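PDB 2OUA: serine protease, which probably cleaves peptide bonds within proteins as a secreted, acid-resistant serine endopeptidase of the trypsin-like S1 family. Local coordinates for residues A[49-54]-A[64-69]. Numbering follows the deposited sequence.
Sequences RGVFER and FVRGTS
Glu53 reaches across to Phe64 and Arg66 from the corner at which strand 48-56 bends. Glu53 CB lies 3.7 Å from Phe64 O and also nears CD2 of that ring. CG stands anti to the backbone N (chi1 175°) and the chain runs on extended, which carries the carboxylate alongside the aromatic side chain. There Glu53 OE2 meets the ring at its edge, in plane, 3.3 Å from Phe64 CE2, with the carboxylate turned 61° from the ring. Glu53 OE2 also lies 3.5 Å from Arg66 CB, beside the aliphatic part of that arginine, and accepts a hydrogen bond from Asn23. Contact with the aromatic edge, where the ring hydrogens carry partial positive charge, probably suits the carboxylate.

On the other face of the sheet, Val65 sets CG2 almost exactly over the centre of the Phe52 ring, a CH-pi contact of 3.7 Å to the centroid; Val43 and Thr32 also touch both residues.

The antiparallel pairing is interrupted twice. Phe64 O receives the amides of both Glu53 and Arg54, the Glu53 amide approaching nearly in line with the C=O bond though bent at its hydrogen, the Arg54 amide on a lone pair. At the far end Arg49 O takes Thr68 N at 2.7 Å and Ser69 N at 3.2 Å, both from one face of its plane. Between them, Val51 and Arg66 exchange a regular pair of backbone bonds.

Two classic beta bulges thus bracket a twisted hairpin in the beta sheet of the domain carrying His35 and Asp61, the predicted charge-relay residues, as in chymotrypsin-like proteases.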
loop_
_atom_site.group_PDB
_atom_site.type_symbol
_atom_site.label_atom_id
_atom_site.label_comp_id
_atom_site.label_asym_id
_atom_site.label_seq_id
_atom_site.Cartn_x
_atom_site.Cartn_y
_atom_site.Cartn_z
ATOM N N ARG A 49 -12.412 12.092 3.935
ATOM C CA ARG A 49 -13.298 10.955 4.162
ATOM C C ARG A 49 -13.392 10.125 2.887
ATOM O O ARG A 49 -13.429 10.666 1.782
ATOM C CB ARG A 49 -14.696 11.438 4.561
ATOM C CG ARG A 49 -14.737 12.255 5.846
ATOM C CD ARG A 49 -14.513 11.388 7.077
ATOM N NE ARG A 49 -14.539 12.170 8.311
ATOM C CZ ARG A 49 -13.519 12.898 8.763
ATOM N NH1 ARG A 49 -12.376 12.948 8.091
ATOM N NH2 ARG A 49 -13.646 13.583 9.894
ATOM N N GLY A 50 -13.435 8.809 3.043
ATOM C CA GLY A 50 -13.518 7.945 1.883
ATOM C C GLY A 50 -14.219 6.646 2.197
ATOM O O GLY A 50 -14.651 6.423 3.329
ATOM N N VAL A 51 -14.320 5.783 1.194
ATOM C CA VAL A 51 -14.977 4.495 1.359
ATOM C C VAL A 51 -14.297 3.444 0.495
ATOM O O VAL A 51 -13.849 3.738 -0.614
ATOM C CB VAL A 51 -16.466 4.591 0.952
ATOM C CG1 VAL A 51 -16.573 5.068 -0.488
ATOM C CG2 VAL A 51 -17.147 3.240 1.112
ATOM N N PHE A 52 -14.203 2.221 1.009
ATOM C CA PHE A 52 -13.601 1.137 0.244
ATOM C C PHE A 52 -14.545 0.820 -0.913
ATOM O O PHE A 52 -15.631 0.266 -0.709
ATOM C CB PHE A 52 -13.407 -0.112 1.118
ATOM C CG PHE A 52 -12.150 -0.089 1.944
ATOM C CD1 PHE A 52 -12.050 0.713 3.075
ATOM C CD2 PHE A 52 -11.049 -0.861 1.571
ATOM C CE1 PHE A 52 -10.871 0.753 3.826
ATOM C CE2 PHE A 52 -9.864 -0.829 2.317
ATOM C CZ PHE A 52 -9.775 -0.020 3.446
ATOM N N GLU A 53 -14.135 1.195 -2.120
ATOM C CA GLU A 53 -14.935 0.958 -3.322
ATOM C C GLU A 53 -14.701 -0.453 -3.835
ATOM O O GLU A 53 -15.624 -1.123 -4.297
ATOM C CB GLU A 53 -14.566 1.969 -4.413
ATOM C CG GLU A 53 -15.278 1.722 -5.738
ATOM C CD GLU A 53 -14.926 2.745 -6.807
ATOM O OE1 GLU A 53 -15.405 2.589 -7.951
ATOM O OE2 GLU A 53 -14.180 3.701 -6.513
ATOM N N ARG A 54 -13.453 -0.898 -3.748
ATOM C CA ARG A 54 -13.069 -2.230 -4.183
ATOM C C ARG A 54 -12.241 -2.855 -3.069
ATOM O O ARG A 54 -11.472 -2.160 -2.399
ATOM C CB ARG A 54 -12.213 -2.151 -5.450
ATOM C CG ARG A 54 -12.896 -1.525 -6.652
ATOM C CD ARG A 54 -13.622 -2.565 -7.483
ATOM N NE ARG A 54 -13.958 -2.044 -8.804
ATOM C CZ ARG A 54 -14.228 -2.804 -9.861
ATOM N NH1 ARG A 54 -14.200 -4.126 -9.752
ATOM N NH2 ARG A 54 -14.513 -2.242 -11.027
ATOM N N PHE A 64 -9.203 -0.386 -3.124
ATOM C CA PHE A 64 -9.169 0.985 -3.614
ATOM C C PHE A 64 -10.176 1.758 -2.786
ATOM O O PHE A 64 -11.352 1.388 -2.715
ATOM C CB PHE A 64 -9.563 1.091 -5.089
ATOM C CG PHE A 64 -9.637 2.520 -5.585
ATOM C CD1 PHE A 64 -8.481 3.294 -5.698
ATOM C CD2 PHE A 64 -10.867 3.106 -5.888
ATOM C CE1 PHE A 64 -8.549 4.633 -6.102
ATOM C CE2 PHE A 64 -10.948 4.443 -6.291
ATOM C CZ PHE A 64 -9.787 5.208 -6.398
ATOM N N VAL A 65 -9.700 2.813 -2.141
ATOM C CA VAL A 65 -10.554 3.663 -1.329
ATOM C C VAL A 65 -10.854 4.904 -2.155
ATOM O O VAL A 65 -9.937 5.579 -2.618
ATOM C CB VAL A 65 -9.846 4.086 -0.027
ATOM C CG1 VAL A 65 -10.674 5.137 0.702
ATOM C CG2 VAL A 65 -9.641 2.867 0.867
ATOM N N ARG A 66 -12.138 5.190 -2.348
ATOM C CA ARG A 66 -12.565 6.358 -3.113
ATOM C C ARG A 66 -12.874 7.502 -2.151
ATOM O O ARG A 66 -13.600 7.322 -1.174
ATOM C CB ARG A 66 -13.810 6.015 -3.938
ATOM C CG ARG A 66 -14.601 7.224 -4.418
ATOM C CD ARG A 66 -15.807 6.788 -5.235
ATOM N NE ARG A 66 -16.717 7.896 -5.511
ATOM C CZ ARG A 66 -17.580 8.396 -4.629
ATOM N NH1 ARG A 66 -17.653 7.885 -3.408
ATOM N NH2 ARG A 66 -18.368 9.405 -4.972
ATOM N N GLY A 67 -12.310 8.670 -2.425
ATOM C CA GLY A 67 -12.556 9.810 -1.561
ATOM C C GLY A 67 -13.956 10.354 -1.765
ATOM O O GLY A 67 -14.419 10.468 -2.899
ATOM N N THR A 68 -14.638 10.675 -0.673
ATOM C CA THR A 68 -15.982 11.229 -0.756
ATOM C C THR A 68 -15.930 12.705 -0.371
ATOM O O THR A 68 -16.815 13.487 -0.728
ATOM C CB THR A 68 -16.970 10.477 0.162
ATOM O OG1 THR A 68 -16.462 10.450 1.499
ATOM C CG2 THR A 68 -17.172 9.047 -0.336
ATOM N N SER A 69 -14.883 13.085 0.361
ATOM C CA SER A 69 -14.714 14.478 0.751
ATOM C C SER A 69 -13.280 14.811 1.154
ATOM O O SER A 69 -12.620 14.050 1.865
ATOM C CB SER A 69 -15.669 14.847 1.894
ATOM O OG SER A 69 -15.323 14.191 3.097
#